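Monooxygenase (Agrobacterium tumefaciens, PDB 2I7G) probably catalyses a flavin-dependent monooxygenation, as a TIM-barrel member of the luciferase-like monooxygenase family. Local coordinates at residues 22-34 and 63-77. Residues are numbered along the deposited sequence; the frame is centred on the assembly and turned at random.
Sequences MELGLYTFADVNP and LDVFGLGEHHRPDYV
Strands 23-28 and 65-68 are the first two strands of the TIM barrel, parallel neighbours joined through helix 40-60. L26 N donates to V65 O and L26 O accepts from G67 N (2.8 Å). T28 repeats the pattern, between G67 O and G69 N. At the N-terminal end, D64 adds a side-chain bond: its OD2 takes L24 N through the anti lone pair, nearly straight (2.8 Å, 172°). R360 forms a salt bridge with the same oxygen. On the helix 40-60 side, F66 CG lies anti to the backbone N (chi1 -158°), which brings one ring face under L26 CB and the ring edge at CE2 to T28 CG2 (3.8 Å). Beyond the strands, H71 NE2 lies above the centre of the F29 ring, 3.3 Å from F29 CD2, with the ring planes 48° apart. F29 also turns an edge to the face of Y76 in an offset edge-to-face pair. The D31 carboxylate lies alongside the Y76 ring, and D31 OD1 forms a salt bridge with R281. Past the rings the backbones meet again: V77 N binds A30 O (3.1 Å), and V32 N reaches D75 O from above the carbonyl plane. The arrangement is a classic beta-alpha-beta unit, continued by loops at the C-terminal mouth of a TIM barrel.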
HETATM    1  N   MSE B  22      -9.812  11.419 -25.967  1.00 36.96           N
HETATM    2  CA  MSE B  22     -10.517  10.404 -25.240  1.00 35.01           C
HETATM    3  C   MSE B  22      -9.450   9.565 -24.528  1.00 32.99           C
HETATM    4  O   MSE B  22      -8.496   9.112 -25.170  1.00 33.11           O
HETATM    5  CB  MSE B  22     -11.265   9.528 -26.251  1.00 35.21           C
HETATM    6  CG  MSE B  22     -11.769   8.212 -25.695  1.00 37.32           C
HETATM    7 SE   MSE B  22     -13.168   8.527 -24.386  0.75 39.16          SE
HETATM    8  CE  MSE B  22     -14.667   8.884 -25.580  1.00 36.31           C
ATOM      9  N   GLU B  23      -9.590   9.365 -23.227  1.00 29.80           N
ATOM     10  CA  GLU B  23      -8.702   8.467 -22.530  1.00 28.29           C
ATOM     11  C   GLU B  23      -9.340   7.080 -22.495  1.00 26.64           C
ATOM     12  O   GLU B  23     -10.516   6.951 -22.102  1.00 26.30           O
ATOM     13  CB  GLU B  23      -8.520   8.911 -21.072  1.00 27.94           C
ATOM     14  CG  GLU B  23      -7.530  10.048 -20.862  1.00 32.19           C
ATOM     15  CD  GLU B  23      -7.369  10.332 -19.361  1.00 33.48           C
ATOM     16  OE1 GLU B  23      -8.417  10.529 -18.696  1.00 35.81           O
ATOM     17  OE2 GLU B  23      -6.206  10.357 -18.864  1.00 40.48           O
ATOM     18  N   LEU B  24      -8.598   6.040 -22.868  0.50 24.82           N
ATOM     19  CA  LEU B  24      -9.183   4.686 -22.844  0.50 23.88           C
ATOM     20  C   LEU B  24      -8.442   3.794 -21.874  0.50 23.62           C
ATOM     21  O   LEU B  24      -7.219   3.670 -21.952  0.50 23.02           O
ATOM     22  CB  LEU B  24      -9.156   4.020 -24.223  0.50 24.15           C
ATOM     23  CG  LEU B  24      -9.822   4.663 -25.450  0.50 25.03           C
ATOM     24  CD1 LEU B  24     -11.284   4.955 -25.239  0.50 24.06           C
ATOM     25  CD2 LEU B  24      -9.047   5.875 -26.010  0.50 24.02           C
ATOM     26  N   GLY B  25      -9.192   3.151 -20.991  1.00 22.90           N
ATOM     27  CA  GLY B  25      -8.583   2.352 -19.967  1.00 21.84           C
ATOM     28  C   GLY B  25      -9.333   1.093 -19.603  1.00 21.13           C
ATOM     29  O   GLY B  25     -10.375   0.741 -20.211  1.00 21.13           O
ATOM     30  N   LEU B  26      -8.813   0.454 -18.566  1.00 21.16           N
ATOM     31  CA  LEU B  26      -9.329  -0.828 -18.055  1.00 20.03           C
ATOM     32  C   LEU B  26      -9.540  -0.676 -16.559  1.00 21.94           C
ATOM     33  O   LEU B  26      -8.850   0.136 -15.922  1.00 21.21           O
ATOM     34  CB  LEU B  26      -8.305  -1.956 -18.216  1.00 21.91           C
ATOM     35  CG  LEU B  26      -8.109  -2.465 -19.660  1.00 24.40           C
ATOM     36  CD1 LEU B  26      -6.755  -3.180 -19.855  1.00 26.53           C
ATOM     37  CD2 LEU B  26      -9.299  -3.335 -20.041  1.00 26.58           C
ATOM     38  N   TYR B  27     -10.483  -1.437 -16.021  1.00 21.24           N
ATOM     39  CA  TYR B  27     -10.540  -1.624 -14.544  1.00 23.41           C
ATOM     40  C   TYR B  27     -10.921  -3.043 -14.195  1.00 23.06           C
ATOM     41  O   TYR B  27     -11.546  -3.724 -15.015  1.00 23.45           O
ATOM     42  CB  TYR B  27     -11.399  -0.576 -13.839  1.00 23.74           C
ATOM     43  CG  TYR B  27     -12.897  -0.669 -14.047  1.00 24.32           C
ATOM     44  CD1 TYR B  27     -13.746  -0.987 -12.974  1.00 26.70           C
ATOM     45  CD2 TYR B  27     -13.471  -0.424 -15.302  1.00 24.75           C
ATOM     46  CE1 TYR B  27     -15.126  -1.043 -13.149  1.00 26.51           C
ATOM     47  CE2 TYR B  27     -14.862  -0.506 -15.493  1.00 26.37           C
ATOM     48  CZ  TYR B  27     -15.672  -0.828 -14.408  1.00 26.97           C
ATOM     49  OH  TYR B  27     -17.036  -0.891 -14.589  1.00 27.64           O
ATOM     50  N   THR B  28     -10.577  -3.499 -12.989  1.00 22.59           N
ATOM     51  CA  THR B  28     -10.945  -4.859 -12.570  1.00 24.43           C
ATOM     52  C   THR B  28     -11.032  -4.864 -11.046  1.00 23.05           C
ATOM     53  O   THR B  28     -10.454  -3.965 -10.376  1.00 22.33           O
ATOM     54  CB  THR B  28      -9.957  -5.936 -13.117  1.00 24.79           C
ATOM     55  OG1 THR B  28     -10.341  -7.268 -12.699  1.00 25.74           O
ATOM     56  CG2 THR B  28      -8.534  -5.673 -12.613  1.00 26.23           C
ATOM     57  N   PHE B  29     -11.707  -5.899 -10.538  1.00 22.81           N
ATOM     58  CA  PHE B  29     -11.809  -6.165  -9.124  1.00 23.72           C
ATOM     59  C   PHE B  29     -10.877  -7.295  -8.693  1.00 24.91           C
ATOM     60  O   PHE B  29     -10.767  -7.573  -7.470  1.00 25.71           O
ATOM     61  CB  PHE B  29     -13.265  -6.526  -8.746  1.00 24.01           C
ATOM     62  CG  PHE B  29     -14.271  -5.432  -9.047  1.00 23.65           C
ATOM     63  CD1 PHE B  29     -13.866  -4.105  -9.208  1.00 25.07           C
ATOM     64  CD2 PHE B  29     -15.630  -5.740  -9.154  1.00 26.81           C
ATOM     65  CE1 PHE B  29     -14.797  -3.080  -9.453  1.00 24.85           C
ATOM     66  CE2 PHE B  29     -16.568  -4.756  -9.413  1.00 28.03           C
ATOM     67  CZ  PHE B  29     -16.166  -3.410  -9.581  1.00 26.21           C
ATOM     68  N   ALA B  30     -10.227  -7.931  -9.690  1.00 23.56           N
ATOM     69  CA  ALA B  30      -9.268  -9.006  -9.451  1.00 24.66           C
ATOM     70  C   ALA B  30      -9.970 -10.158  -8.715  1.00 23.94           C
ATOM     71  O   ALA B  30      -9.584 -10.560  -7.610  1.00 23.55           O
ATOM     72  CB  ALA B  30      -8.056  -8.480  -8.652  1.00 23.61           C
ATOM     73  N   ASP B  31     -11.003 -10.682  -9.369  1.00 23.80           N
ATOM     74  CA  ASP B  31     -11.757 -11.879  -8.944  1.00 24.92           C
ATOM     75  C   ASP B  31     -10.830 -13.084  -8.837  1.00 24.33           C
ATOM     76  O   ASP B  31      -9.923 -13.265  -9.649  1.00 23.97           O
ATOM     77  CB  ASP B  31     -12.847 -12.175  -9.997  1.00 26.02           C
ATOM     78  CG  ASP B  31     -13.649 -10.911 -10.412  1.00 29.68           C
ATOM     79  OD1 ASP B  31     -14.889 -11.008 -10.518  1.00 32.87           O
ATOM     80  OD2 ASP B  31     -13.067  -9.816 -10.613  1.00 36.54           O
ATOM     81  N   VAL B  32     -11.092 -13.911  -7.834  1.00 24.04           N
ATOM     82  CA  VAL B  32     -10.462 -15.204  -7.678  1.00 25.06           C
ATOM     83  C   VAL B  32     -11.519 -16.314  -7.501  1.00 25.59           C
ATOM     84  O   VAL B  32     -12.705 -16.062  -7.203  1.00 24.65           O
ATOM     85  CB  VAL B  32      -9.450 -15.228  -6.482  1.00 24.58           C
ATOM     86  CG1 VAL B  32      -8.323 -14.192  -6.737  1.00 26.08           C
ATOM     87  CG2 VAL B  32     -10.148 -14.938  -5.137  1.00 24.91           C
ATOM     88  N   ASN B  33     -11.064 -17.542  -7.682  1.00 27.16           N
ATOM     89  CA  ASN B  33     -11.871 -18.694  -7.346  1.00 28.33           C
ATOM     90  C   ASN B  33     -12.071 -18.740  -5.832  1.00 29.60           C
ATOM     91  O   ASN B  33     -11.094 -18.834  -5.085  1.00 29.25           O
ATOM     92  CB  ASN B  33     -11.213 -19.971  -7.835  1.00 28.17           C
ATOM     93  CG  ASN B  33     -12.155 -21.163  -7.746  1.00 30.29           C
ATOM     94  OD1 ASN B  33     -13.103 -21.160  -6.950  1.00 29.59           O
ATOM     95  ND2 ASN B  33     -11.910 -22.177  -8.561  1.00 30.05           N
ATOM     96  N   PRO B  34     -13.334 -18.662  -5.377  1.00 30.96           N
ATOM     97  CA  PRO B  34     -13.600 -18.691  -3.953  1.00 32.55           C
ATOM     98  C   PRO B  34     -13.395 -20.113  -3.401  1.00 33.36           C
ATOM     99  O   PRO B  34     -13.342 -20.277  -2.196  1.00 34.46           O
ATOM    100  CB  PRO B  34     -15.083 -18.305  -3.872  1.00 32.86           C
ATOM    101  CG  PRO B  34     -15.673 -18.795  -5.162  1.00 32.89           C
ATOM    102  CD  PRO B  34     -14.575 -18.606  -6.184  1.00 32.19           C
ATOM    103  N   LEU B  63      -2.487   1.919 -23.463  1.00 22.58           N
ATOM    104  CA  LEU B  63      -3.746   2.280 -22.800  1.00 21.77           C
ATOM    105  C   LEU B  63      -3.474   3.342 -21.712  1.00 22.86           C
ATOM    106  O   LEU B  63      -2.356   3.426 -21.148  1.00 21.72           O
ATOM    107  CB  LEU B  63      -4.445   1.053 -22.233  1.00 22.42           C
ATOM    108  CG  LEU B  63      -4.979   0.182 -23.398  1.00 21.94           C
ATOM    109  CD1 LEU B  63      -5.390  -1.176 -22.752  1.00 22.74           C
ATOM    110  CD2 LEU B  63      -6.137   0.887 -24.173  1.00 24.78           C
ATOM    111  N   ASP B  64      -4.481   4.171 -21.464  1.00 22.86           N
ATOM    112  CA  ASP B  64      -4.288   5.426 -20.717  1.00 22.75           C
ATOM    113  C   ASP B  64      -4.439   5.300 -19.226  1.00 22.07           C
ATOM    114  O   ASP B  64      -3.822   6.058 -18.483  1.00 22.04           O
ATOM    115  CB  ASP B  64      -5.253   6.491 -21.238  1.00 23.88           C
ATOM    116  CG  ASP B  64      -4.994   6.814 -22.707  1.00 28.02           C
ATOM    117  OD1 ASP B  64      -3.849   7.231 -23.024  1.00 25.56           O
ATOM    118  OD2 ASP B  64      -5.908   6.606 -23.531  1.00 26.39           O
ATOM    119  N   VAL B  65      -5.295   4.373 -18.782  1.00 21.01           N
ATOM    120  CA  VAL B  65      -5.658   4.287 -17.360  1.00 22.09           C
ATOM    121  C   VAL B  65      -5.896   2.834 -17.006  1.00 22.10           C
ATOM    122  O   VAL B  65      -6.461   2.084 -17.811  1.00 22.02           O
ATOM    123  CB  VAL B  65      -7.011   5.021 -17.078  1.00 22.47           C
ATOM    124  CG1 VAL B  65      -7.419   4.859 -15.596  1.00 23.09           C
ATOM    125  CG2 VAL B  65      -6.952   6.477 -17.518  1.00 24.91           C
ATOM    126  N   PHE B  66      -5.478   2.451 -15.796  1.00 20.93           N
ATOM    127  CA  PHE B  66      -5.868   1.160 -15.245  1.00 20.87           C
ATOM    128  C   PHE B  66      -6.370   1.354 -13.806  1.00 22.43           C
ATOM    129  O   PHE B  66      -5.657   1.972 -12.962  1.00 21.96           O
ATOM    130  CB  PHE B  66      -4.657   0.192 -15.290  1.00 21.23           C
ATOM    131  CG  PHE B  66      -5.039  -1.292 -15.259  1.00 22.50           C
ATOM    132  CD1 PHE B  66      -4.809  -2.097 -16.390  1.00 24.99           C
ATOM    133  CD2 PHE B  66      -5.619  -1.849 -14.133  1.00 26.64           C
ATOM    134  CE1 PHE B  66      -5.151  -3.454 -16.400  1.00 24.86           C
ATOM    135  CE2 PHE B  66      -5.994  -3.218 -14.100  1.00 25.10           C
ATOM    136  CZ  PHE B  66      -5.757  -4.029 -15.257  1.00 23.94           C
ATOM    137  N   GLY B  67      -7.571   0.837 -13.550  1.00 21.91           N
ATOM    138  CA  GLY B  67      -8.211   0.922 -12.210  1.00 21.59           C
ATOM    139  C   GLY B  67      -8.349  -0.398 -11.475  1.00 22.11           C
ATOM    140  O   GLY B  67      -8.615  -1.446 -12.098  1.00 22.67           O
ATOM    141  N   LEU B  68      -8.214  -0.364 -10.138  1.00 20.92           N
ATOM    142  CA  LEU B  68      -8.419  -1.574  -9.318  1.00 22.07           C
ATOM    143  C   LEU B  68      -9.432  -1.211  -8.223  1.00 23.09           C
ATOM    144  O   LEU B  68      -9.285  -0.155  -7.544  1.00 23.06           O
ATOM    145  CB  LEU B  68      -7.140  -1.993  -8.615  1.00 22.49           C
ATOM    146  CG  LEU B  68      -5.949  -2.268  -9.512  1.00 25.79           C
ATOM    147  CD1 LEU B  68      -4.787  -2.708  -8.615  1.00 25.02           C
ATOM    148  CD2 LEU B  68      -6.240  -3.421 -10.507  1.00 30.19           C
ATOM    149  N   GLY B  69     -10.457  -2.047  -8.091  1.00 23.05           N
ATOM    150  CA  GLY B  69     -11.518  -1.799  -7.109  1.00 24.66           C
ATOM    151  C   GLY B  69     -11.277  -2.487  -5.787  1.00 26.43           C
ATOM    152  O   GLY B  69     -10.604  -3.522  -5.712  1.00 29.16           O
ATOM    153  N   GLU B  70     -11.811  -1.878  -4.727  1.00 25.24           N
ATOM    154  CA  GLU B  70     -11.687  -2.416  -3.365  1.00 23.82           C
ATOM    155  C   GLU B  70     -12.887  -3.297  -3.036  1.00 23.88           C
ATOM    156  O   GLU B  70     -14.026  -2.845  -3.129  1.00 23.24           O
ATOM    157  CB  GLU B  70     -11.695  -1.237  -2.374  1.00 23.41           C
ATOM    158  CG  GLU B  70     -11.625  -1.652  -0.885  1.00 22.63           C
ATOM    159  CD  GLU B  70     -11.817  -0.485   0.096  1.00 24.39           C
ATOM    160  OE1 GLU B  70     -11.875   0.706  -0.342  1.00 24.47           O
ATOM    161  OE2 GLU B  70     -11.930  -0.790   1.303  1.00 25.58           O
ATOM    162  N   HIS B  71     -12.626  -4.531  -2.624  1.00 23.33           N
ATOM    163  CA  HIS B  71     -13.663  -5.458  -2.107  1.00 23.65           C
ATOM    164  C   HIS B  71     -13.184  -6.224  -0.876  1.00 24.64           C
ATOM    165  O   HIS B  71     -11.980  -6.319  -0.651  1.00 22.85           O
ATOM    166  CB  HIS B  71     -14.118  -6.433  -3.197  1.00 24.15           C
ATOM    167  CG  HIS B  71     -14.855  -5.740  -4.305  1.00 23.99           C
ATOM    168  ND1 HIS B  71     -16.238  -5.655  -4.354  1.00 30.40           N
ATOM    169  CD2 HIS B  71     -14.393  -5.035  -5.360  1.00 24.44           C
ATOM    170  CE1 HIS B  71     -16.586  -4.921  -5.402  1.00 27.78           C
ATOM    171  NE2 HIS B  71     -15.488  -4.540  -6.032  1.00 30.55           N
ATOM    172  N   HIS B  72     -14.144  -6.750  -0.081  1.00 23.52           N
ATOM    173  CA  HIS B  72     -13.856  -7.433   1.182  1.00 24.22           C
ATOM    174  C   HIS B  72     -14.609  -8.768   1.222  1.00 25.57           C
ATOM    175  O   HIS B  72     -15.544  -8.963   2.020  1.00 25.85           O
ATOM    176  CB  HIS B  72     -14.219  -6.512   2.360  1.00 24.38           C
ATOM    177  CG  HIS B  72     -13.386  -5.274   2.384  1.00 23.78           C
ATOM    178  ND1 HIS B  72     -12.161  -5.222   3.014  1.00 25.51           N
ATOM    179  CD2 HIS B  72     -13.571  -4.054   1.816  1.00 23.67           C
ATOM    180  CE1 HIS B  72     -11.636  -4.018   2.857  1.00 23.88           C
ATOM    181  NE2 HIS B  72     -12.465  -3.296   2.114  1.00 23.59           N
ATOM    182  N   ARG B  73     -14.194  -9.689   0.355  1.00 25.42           N
ATOM    183  CA  ARG B  73     -14.918 -10.953   0.166  1.00 26.11           C
ATOM    184  C   ARG B  73     -13.948 -12.023  -0.316  1.00 25.95           C
ATOM    185  O   ARG B  73     -12.936 -11.702  -0.948  1.00 25.45           O
ATOM    186  CB  ARG B  73     -16.006 -10.750  -0.885  1.00 26.81           C
ATOM    187  CG  ARG B  73     -17.282 -10.270  -0.310  1.00 33.15           C
ATOM    188  CD  ARG B  73     -18.298  -9.956  -1.376  1.00 40.02           C
ATOM    189  NE  ARG B  73     -18.272 -10.867  -2.520  1.00 43.83           N
ATOM    190  CZ  ARG B  73     -19.344 -11.128  -3.249  1.00 48.78           C
ATOM    191  NH1 ARG B  73     -20.505 -10.574  -2.911  1.00 49.79           N
ATOM    192  NH2 ARG B  73     -19.268 -11.935  -4.303  1.00 50.33           N
ATOM    193  N   PRO B  74     -14.247 -13.298  -0.031  1.00 26.60           N
ATOM    194  CA  PRO B  74     -13.285 -14.325  -0.426  1.00 26.60           C
ATOM    195  C   PRO B  74     -13.068 -14.409  -1.927  1.00 26.91           C
ATOM    196  O   PRO B  74     -12.049 -14.927  -2.344  1.00 28.55           O
ATOM    197  CB  PRO B  74     -13.896 -15.649   0.123  1.00 27.45           C
ATOM    198  CG  PRO B  74     -15.315 -15.335   0.440  1.00 28.13           C
ATOM    199  CD  PRO B  74     -15.419 -13.846   0.686  1.00 27.09           C
ATOM    200  N   ASP B  75     -13.991 -13.897  -2.747  1.00 25.89           N
ATOM    201  CA  ASP B  75     -13.797 -14.036  -4.175  1.00 26.29           C
ATOM    202  C   ASP B  75     -13.111 -12.840  -4.851  1.00 24.29           C
ATOM    203  O   ASP B  75     -13.142 -12.739  -6.092  1.00 24.39           O
ATOM    204  CB  ASP B  75     -15.105 -14.369  -4.887  1.00 28.25           C
ATOM    205  CG  ASP B  75     -16.227 -13.379  -4.584  1.00 32.69           C
ATOM    206  OD1 ASP B  75     -16.158 -12.640  -3.599  1.00 36.66           O
ATOM    207  OD2 ASP B  75     -17.235 -13.394  -5.321  1.00 37.03           O
ATOM    208  N   TYR B  76     -12.480 -11.967  -4.062  1.00 23.17           N
ATOM    209  CA  TYR B  76     -11.707 -10.840  -4.640  1.00 24.26           C
ATOM    210  C   TYR B  76     -10.411 -10.705  -3.857  1.00 24.11           C
ATOM    211  O   TYR B  76     -10.414 -10.852  -2.626  1.00 24.11           O
ATOM    212  CB  TYR B  76     -12.449  -9.540  -4.484  1.00 26.07           C
ATOM    213  CG  TYR B  76     -13.728  -9.462  -5.280  1.00 26.31           C
ATOM    214  CD1 TYR B  76     -13.706  -9.377  -6.678  1.00 26.00           C
ATOM    215  CD2 TYR B  76     -14.959  -9.421  -4.624  1.00 27.91           C
ATOM    216  CE1 TYR B  76     -14.903  -9.300  -7.423  1.00 27.05           C
ATOM    217  CE2 TYR B  76     -16.166  -9.329  -5.357  1.00 29.95           C
ATOM    218  CZ  TYR B  76     -16.118  -9.257  -6.740  1.00 29.24           C
ATOM    219  OH  TYR B  76     -17.306  -9.150  -7.460  1.00 32.36           O
ATOM    220  N   VAL B  77      -9.310 -10.495  -4.565  1.00 23.42           N
ATOM    221  CA  VAL B  77      -8.022 -10.432  -3.892  1.00 24.16           C
ATOM    222  C   VAL B  77      -7.610  -8.988  -3.524  1.00 24.28           C
ATOM    223  O   VAL B  77      -6.692  -8.807  -2.716  1.00 25.24           O
ATOM    224  CB  VAL B  77      -6.927 -11.166  -4.732  1.00 24.83           C
ATOM    225  CG1 VAL B  77      -6.615 -10.455  -6.033  1.00 24.01           C
ATOM    226  CG2 VAL B  77      -5.605 -11.329  -3.947  1.00 26.56           C
TER
HETATM  227  O   HOH W   1      -6.031   8.289 -25.579  1.00 37.45           O
HETATM  228  O   HOH W   2     -11.554  -6.132  -5.475  1.00 26.58           O
HETATM  229  O   HOH W   3     -15.649 -12.667  -8.053  1.00 32.78           O